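Local structure of sugar ABC transporter substrate-binding protein (Treponema pallidum subsp. pallidum, 5U2P) at residues A[183-187]-A[188-192]; A[247-251]-A[252-256]. The protein probably binds a ligand, perhaps a sugar, in the periplasm as the substrate-binding component of an ABC transporter. All blocks are in the same frame, centred on the assembly; numbering follows the deposited sequence.

Contact 1 of 2, residues A[183-187]-A[188-192]; sequences STTES and FPHTL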
ATOM      1  N   SER A 183      -8.515   9.051  -9.792  1.00 19.14           N
ATOM      2  CA  SER A 183      -8.257  10.267  -9.045  1.00 22.50           C
ATOM      3  C   SER A 183      -6.782  10.634  -9.046  1.00 26.06           C
ATOM      4  O   SER A 183      -5.889   9.783  -9.169  1.00 22.21           O
ATOM      5  CB  SER A 183      -8.771  10.120  -7.605  1.00 19.35           C
ATOM      6  OG  SER A 183      -8.128   9.087  -6.920  1.00 22.73           O
ATOM      7  N   THR A 184      -6.523  11.923  -8.889  1.00 21.16           N
ATOM      8  CA  THR A 184      -5.169  12.435  -8.996  1.00 18.55           C
ATOM      9  C   THR A 184      -4.314  11.995  -7.820  1.00 22.27           C
ATOM     10  O   THR A 184      -4.815  11.846  -6.708  1.00 22.40           O
ATOM     11  CB  THR A 184      -5.169  13.976  -9.079  1.00 28.05           C
ATOM     12  OG1 THR A 184      -3.865  14.433  -9.450  1.00 32.58           O
ATOM     13  CG2 THR A 184      -5.557  14.600  -7.762  1.00 31.97           C
ATOM     14  N   THR A 185      -3.023  11.789  -8.080  1.00 19.78           N
ATOM     15  CA  THR A 185      -2.057  11.496  -7.040  1.00 23.18           C
ATOM     16  C   THR A 185      -0.882  12.461  -7.136  1.00 25.02           C
ATOM     17  O   THR A 185      -0.761  13.207  -8.110  1.00 26.10           O
ATOM     18  CB  THR A 185      -1.484  10.075  -7.149  1.00 28.44           C
ATOM     19  OG1 THR A 185      -0.581  10.043  -8.259  1.00 26.13           O
ATOM     20  CG2 THR A 185      -2.593   9.029  -7.348  1.00 23.50           C
ATOM     21  N   GLU A 186      -0.022  12.395  -6.126  1.00 28.96           N
ATOM     22  CA  GLU A 186       1.231  13.144  -6.074  1.00 28.33           C
ATOM     23  C   GLU A 186       2.438  12.285  -6.497  1.00 30.01           C
ATOM     24  O   GLU A 186       3.584  12.580  -6.126  1.00 43.79           O
ATOM     25  CB  GLU A 186       1.450  13.672  -4.656  1.00 38.05           C
ATOM     26  CG  GLU A 186       0.413  14.685  -4.190  1.00 57.05           C
ATOM     27  CD  GLU A 186       0.666  16.067  -4.746  1.00 70.67           C
ATOM     28  OE1 GLU A 186       0.401  16.284  -5.949  1.00 87.05           O
ATOM     29  OE2 GLU A 186       1.138  16.936  -3.980  1.00 82.83           O
ATOM     30  N   SER A 187       2.186  11.228  -7.268  1.00 25.81           N
ATOM     31  CA  SER A 187       3.255  10.328  -7.728  1.00 19.06           C
ATOM     32  C   SER A 187       3.103   9.907  -9.187  1.00 22.93           C
ATOM     33  O   SER A 187       2.049  10.075  -9.800  1.00 24.87           O
ATOM     34  CB  SER A 187       3.326   9.092  -6.824  1.00 29.33           C
ATOM     35  OG  SER A 187       2.035   8.595  -6.525  1.00 33.59           O
ATOM     36  N   PHE A 188       4.211   9.438  -9.762  1.00 22.82           N
ATOM     37  CA  PHE A 188       4.216   8.822 -11.083  1.00 25.86           C
ATOM     38  C   PHE A 188       4.699   7.392 -10.900  1.00 22.99           C
ATOM     39  O   PHE A 188       5.467   7.115  -9.984  1.00 27.91           O
ATOM     40  CB  PHE A 188       5.139   9.557 -12.084  1.00 26.26           C
ATOM     41  CG  PHE A 188       4.719  10.971 -12.391  1.00 29.35           C
ATOM     42  CD1 PHE A 188       5.668  11.959 -12.593  1.00 48.92           C
ATOM     43  CD2 PHE A 188       3.386  11.305 -12.489  1.00 30.65           C
ATOM     44  CE1 PHE A 188       5.291  13.263 -12.868  1.00 46.82           C
ATOM     45  CE2 PHE A 188       2.997  12.606 -12.764  1.00 41.61           C
ATOM     46  CZ  PHE A 188       3.956  13.585 -12.953  1.00 39.18           C
ATOM     47  N   PRO A 189       4.240   6.467 -11.748  1.00 22.59           N
ATOM     48  CA  PRO A 189       3.145   6.643 -12.693  1.00 19.06           C
ATOM     49  C   PRO A 189       1.856   6.688 -11.891  1.00 21.00           C
ATOM     50  O   PRO A 189       1.911   6.468 -10.671  1.00 20.87           O
ATOM     51  CB  PRO A 189       3.228   5.400 -13.581  1.00 28.46           C
ATOM     52  CG  PRO A 189       3.848   4.363 -12.701  1.00 35.34           C
ATOM     53  CD  PRO A 189       4.761   5.088 -11.752  1.00 26.13           C
ATOM     54  N   HIS A 190       0.743   6.984 -12.544  1.00 21.80           N
ATOM     55  CA  HIS A 190      -0.541   6.937 -11.863  1.00 20.42           C
ATOM     56  C   HIS A 190      -0.834   5.530 -11.328  1.00 28.61           C
ATOM     57  O   HIS A 190      -0.375   4.536 -11.874  1.00 22.90           O
ATOM     58  CB  HIS A 190      -1.664   7.382 -12.801  1.00 21.60           C
ATOM     59  CG  HIS A 190      -2.981   7.449 -12.108  1.00 21.98           C
ATOM     60  ND1 HIS A 190      -3.887   6.410 -12.132  1.00 22.85           N
ATOM     61  CD2 HIS A 190      -3.504   8.391 -11.291  1.00 23.47           C
ATOM     62  CE1 HIS A 190      -4.928   6.724 -11.379  1.00 27.66           C
ATOM     63  NE2 HIS A 190      -4.717   7.921 -10.853  1.00 22.42           N
ATOM     64  N   THR A 191      -1.614   5.467 -10.251  1.00 19.94           N
ATOM     65  CA  THR A 191      -2.037   4.226  -9.623  1.00 18.59           C
ATOM     66  C   THR A 191      -2.425   3.080 -10.558  1.00 18.85           C
ATOM     67  O   THR A 191      -2.091   1.933 -10.308  1.00 21.61           O
ATOM     68  CB  THR A 191      -3.275   4.519  -8.722  1.00 21.70           C
ATOM     69  OG1 THR A 191      -3.063   5.738  -7.981  1.00 22.13           O
ATOM     70  CG2 THR A 191      -3.548   3.374  -7.792  1.00 21.74           C
ATOM     71  N   LEU A 192      -3.209   3.384 -11.589  1.00 20.72           N
ATOM     72  CA  LEU A 192      -3.662   2.370 -12.530  1.00 20.73           C
ATOM     73  C   LEU A 192      -2.495   1.682 -13.221  1.00 23.13           C
ATOM     74  O   LEU A 192      -2.382   0.444 -13.217  1.00 25.21           O
ATOM     75  CB  LEU A 192      -4.593   2.995 -13.585  1.00 22.07           C
ATOM     76  CG  LEU A 192      -5.047   2.084 -14.722  1.00 36.85           C
ATOM     77  CD1 LEU A 192      -5.787   0.935 -14.141  1.00 35.55           C
ATOM     78  CD2 LEU A 192      -5.935   2.850 -15.686  1.00 58.30           C
TER
HETATM   79  O   HOH W   1      -5.368   6.964  -7.254  1.00 19.26           O
HETATM   80  O   HOH W   2       0.497   7.431  -8.431  1.00 18.51           O

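Contact 2 of 2, residues A[247-251]-A[252-256]; sequences RTARV and REIIH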
ATOM      1  N   ARG A 247      -8.281  13.007 -15.314  1.00 37.15           N
ATOM      2  CA  ARG A 247      -7.344  12.326 -14.435  1.00 32.75           C
ATOM      3  C   ARG A 247      -6.834  13.231 -13.303  1.00 45.12           C
ATOM      4  O   ARG A 247      -6.331  12.731 -12.302  1.00 34.48           O
ATOM      5  CB  ARG A 247      -6.152  11.773 -15.233  1.00 43.07           C
ATOM      6  CG  ARG A 247      -5.154  10.984 -14.368  1.00 78.50           C
ATOM      7  CD  ARG A 247      -4.079  10.264 -15.187  1.00 81.67           C
ATOM      8  NE  ARG A 247      -3.137  11.185 -15.825  1.00 70.43           N
ATOM      9  CZ  ARG A 247      -2.102  11.751 -15.209  1.00 74.56           C
ATOM     10  NH1 ARG A 247      -1.870  11.506 -13.926  1.00 83.35           N
ATOM     11  NH2 ARG A 247      -1.298  12.574 -15.877  1.00 73.02           N
ATOM     12  N   THR A 248      -6.973  14.550 -13.452  1.00 48.33           N
ATOM     13  CA  THR A 248      -6.551  15.491 -12.405  1.00 41.50           C
ATOM     14  C   THR A 248      -7.656  15.721 -11.362  1.00 46.84           C
ATOM     15  O   THR A 248      -7.540  16.600 -10.494  1.00 32.37           O
ATOM     16  CB  THR A 248      -6.129  16.857 -12.999  1.00 50.52           C
ATOM     17  OG1 THR A 248      -5.751  17.747 -11.944  1.00 69.17           O
ATOM     18  CG2 THR A 248      -7.246  17.488 -13.787  1.00 44.18           C
ATOM     19  N   ALA A 249      -8.718  14.923 -11.450  1.00 30.56           N
ATOM     20  CA  ALA A 249      -9.847  15.037 -10.536  1.00 29.39           C
ATOM     21  C   ALA A 249      -9.421  14.706  -9.128  1.00 23.25           C
ATOM     22  O   ALA A 249      -8.763  13.687  -8.888  1.00 25.88           O
ATOM     23  CB  ALA A 249     -10.988  14.122 -10.955  1.00 42.60           C
ATOM     24  N   ARG A 250      -9.820  15.561  -8.200  1.00 21.19           N
ATOM     25  CA  ARG A 250      -9.498  15.369  -6.797  1.00 24.00           C
ATOM     26  C   ARG A 250     -10.343  14.244  -6.204  1.00 26.98           C
ATOM     27  O   ARG A 250     -11.416  13.937  -6.700  1.00 22.97           O
ATOM     28  CB  ARG A 250      -9.724  16.664  -6.018  1.00 32.84           C
ATOM     29  CG  ARG A 250      -8.731  17.764  -6.365  1.00 35.03           C
ATOM     30  CD  ARG A 250      -9.223  19.125  -5.894  1.00 48.47           C
ATOM     31  NE  ARG A 250      -9.440  19.172  -4.449  1.00 72.37           N
ATOM     32  CZ  ARG A 250      -9.955  20.216  -3.803  1.00 78.12           C
ATOM     33  NH1 ARG A 250     -10.308  21.308  -4.472  1.00 74.47           N
ATOM     34  NH2 ARG A 250     -10.119  20.168  -2.486  1.00 69.83           N
ATOM     35  N   VAL A 251      -9.844  13.633  -5.139  1.00 24.66           N
ATOM     36  CA  VAL A 251     -10.591  12.583  -4.458  1.00 21.33           C
ATOM     37  C   VAL A 251     -11.975  13.080  -4.055  1.00 22.62           C
ATOM     38  O   VAL A 251     -12.974  12.349  -4.183  1.00 22.18           O
ATOM     39  CB  VAL A 251      -9.806  12.069  -3.216  1.00 22.54           C
ATOM     40  CG1 VAL A 251     -10.708  11.231  -2.311  1.00 28.09           C
ATOM     41  CG2 VAL A 251      -8.619  11.258  -3.660  1.00 26.98           C
ATOM     42  N   ARG A 252     -12.053  14.319  -3.567  1.00 20.42           N
ATOM     43  CA  ARG A 252     -13.335  14.900  -3.147  1.00 22.04           C
ATOM     44  C   ARG A 252     -14.351  14.914  -4.305  1.00 18.26           C
ATOM     45  O   ARG A 252     -15.557  14.763  -4.096  1.00 17.78           O
ATOM     46  CB  ARG A 252     -13.121  16.324  -2.610  1.00 35.17           C
ATOM     47  CG  ARG A 252     -14.390  17.082  -2.216  1.00 63.97           C
ATOM     48  CD  ARG A 252     -14.380  18.514  -2.755  1.00 69.77           C
ATOM     49  NE  ARG A 252     -13.472  19.379  -2.005  1.00 55.41           N
ATOM     50  CZ  ARG A 252     -13.843  20.247  -1.067  1.00 52.67           C
ATOM     51  NH1 ARG A 252     -15.121  20.401  -0.739  1.00 73.41           N
ATOM     52  NH2 ARG A 252     -12.921  20.976  -0.452  1.00 57.92           N
ATOM     53  N   GLU A 253     -13.849  15.119  -5.520  1.00 19.76           N
ATOM     54  CA  GLU A 253     -14.692  15.168  -6.701  1.00 20.40           C
ATOM     55  C   GLU A 253     -15.184  13.777  -7.093  1.00 20.67           C
ATOM     56  O   GLU A 253     -16.344  13.600  -7.437  1.00 19.97           O
ATOM     57  CB  GLU A 253     -13.940  15.835  -7.855  1.00 25.30           C
ATOM     58  CG  GLU A 253     -13.592  17.271  -7.532  1.00 24.66           C
ATOM     59  CD  GLU A 253     -12.839  17.974  -8.641  1.00 30.60           C
ATOM     60  OE1 GLU A 253     -11.628  17.706  -8.805  1.00 31.10           O
ATOM     61  OE2 GLU A 253     -13.458  18.804  -9.347  1.00 26.45           O
ATOM     62  N   ILE A 254     -14.316  12.780  -6.999  1.00 20.15           N
ATOM     63  CA  ILE A 254     -14.715  11.397  -7.219  1.00 20.38           C
ATOM     64  C   ILE A 254     -15.811  10.997  -6.241  1.00 21.45           C
ATOM     65  O   ILE A 254     -16.803  10.398  -6.635  1.00 19.95           O
ATOM     66  CB  ILE A 254     -13.508  10.438  -7.058  1.00 22.84           C
ATOM     67  CG1 ILE A 254     -12.487  10.640  -8.174  1.00 39.46           C
ATOM     68  CG2 ILE A 254     -13.957   8.977  -6.952  1.00 21.86           C
ATOM     69  CD1 ILE A 254     -12.989  10.404  -9.544  1.00 33.96           C
ATOM     70  N   ILE A 255     -15.629  11.311  -4.961  1.00 17.96           N
ATOM     71  CA  ILE A 255     -16.627  10.978  -3.962  1.00 18.00           C
ATOM     72  C   ILE A 255     -17.966  11.646  -4.287  1.00 20.86           C
ATOM     73  O   ILE A 255     -19.040  11.013  -4.219  1.00 19.59           O
ATOM     74  CB  ILE A 255     -16.155  11.390  -2.548  1.00 19.29           C
ATOM     75  CG1 ILE A 255     -14.922  10.580  -2.141  1.00 24.91           C
ATOM     76  CG2 ILE A 255     -17.275  11.187  -1.536  1.00 25.28           C
ATOM     77  CD1 ILE A 255     -14.171  11.145  -0.957  1.00 25.50           C
ATOM     78  N   HIS A 256     -17.900  12.925  -4.633  1.00 19.30           N
ATOM     79  CA  HIS A 256     -19.087  13.688  -4.973  1.00 22.06           C
ATOM     80  C   HIS A 256     -19.849  13.031  -6.108  1.00 19.98           C
ATOM     81  O   HIS A 256     -21.069  12.820  -6.012  1.00 19.19           O
ATOM     82  CB  HIS A 256     -18.710  15.108  -5.357  1.00 21.53           C
ATOM     83  CG  HIS A 256     -19.877  15.981  -5.645  1.00 20.11           C
ATOM     84  ND1 HIS A 256     -20.511  15.995  -6.865  1.00 25.48           N
ATOM     85  CD2 HIS A 256     -20.517  16.890  -4.874  1.00 14.23           C
ATOM     86  CE1 HIS A 256     -21.507  16.862  -6.821  1.00 18.53           C
ATOM     87  NE2 HIS A 256     -21.509  17.439  -5.636  1.00 23.23           N
TER
HETATM   88  O   HOH W   3      -9.433  18.854  -9.815  1.00 40.78           O

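Contact 1 of 2, residues A[183-187]-A[188-192]
The loop that leads from strand 178-181 into helix 191-214 folds back on itself here, and H190, at the N-cap position of the helix, reaches across to S183 at the start of the loop. H190 NE2 donates to S183 O at 2.8 Å, with an N-H...O angle of 155°. The carbonyl oxygen lies in the plane of the imidazole, at its edge, while the donor sits 31° off the carbonyl plane. The imidazole carbon CG stands anti to the backbone N of H190 (chi1 -176°), which carries the ring back toward the strand end.

Above one face of this ring, toward its rim, lies T191 OG1. Methyl CG2 of T185 packs against T191 OG1 at 3.4 Å and also reaches H190 CD2. Water 1 bridges T191 OG1, at 2.7 Å, and S183 O, the latter by a long, weak bond.

Water 2 sits within the bend, hydrogen-bonded to T185 OG1 at 2.8 Å and to S187 OG at 2.7 Å, and it lies 2.8 Å from P189 O, to which it can donate. T185 OG1, set between the backbone N and the carbonyl carbon, also accepts from S187 N at 3.2 Å. Within the turn, the F188-P189 peptide is cis, and the F188 side chain leans on N384 and D394. S183 OG bonds to Y266 OH, and H190 also packs on Y233 of helix 227-238. The arrangement combines an ST turn at T185 with a buried strand-to-helix connection, a loop that the H190 side chain closes through NE2 to S183 O.

Contact 2 of 2, residues A[247-251]-A[252-256]
R250 and E253 meet at the N terminus of helix 251-258 in one half of a capping box: R250 occupies the N-cap position, and E253, three residues on, folds back over the first turn to accept from its amide. The two side chains run at an angle to each other, with the guanidinium and carboxylate planes 54° apart. What joins them is the backbone: R250 N donates to E253 OE1 at 2.9 Å, nearly straight at 169°, and OE1 accepts through its anti lone pair. With its CG beside the backbone N (chi1 -63°) and the chain extended beyond it, E253 brings its carboxylate back to the amide that precedes the helix. OE1 also touches R250 CB at 3.5 Å and accepts from water 3, which in turn donates to T248 O. A carboxylate at the start of a helix probably interacts favourably with the helix dipole.

R250 and R252 lie side by side and point the same way, their guanidinium planes almost perpendicular. R250 NH2 comes to the edge of the R252 group, near its plane, 3.5 Å from R252 NE. Both are donors carrying like charge, so this approach is probably mildly unfavourable, although both residues are exposed to solvent.

On another side of the turn the contact is apolar. V251 CG1 meets I255 CD1 at 3.7 Å, the two side chains set at an angle, and I255 continues onto A275 and I276 of helix 270-279. I254 packs on I263 and Y266 of strand 263-267. The first helical turn is closed by I254 N, which donates to R250 O at 3.1 Å, and by I255 N, which donates to V251 O at 3.0 Å.

From the N terminus, contact 1 comes first: it closes the loop between strand 178-181 and helix 191-214. The chain then runs through that helix and helix 227-238 before contact 2 forms at the entry to helix 251-258. The two are in series, neither nested nor crossed, with centres about 13 Å apart. They nevertheless touch in space: T184 N lies 2.9 Å from A249 O, probably a hydrogen bond, and S183 CB packs on I254 CG1 at 3.8 Å. This joins the loop just after strand 178-181 to the start of helix 251-258, beside strand 263-267, which pairs with 178-181 in parallel and contributes Y266 to both surroundings.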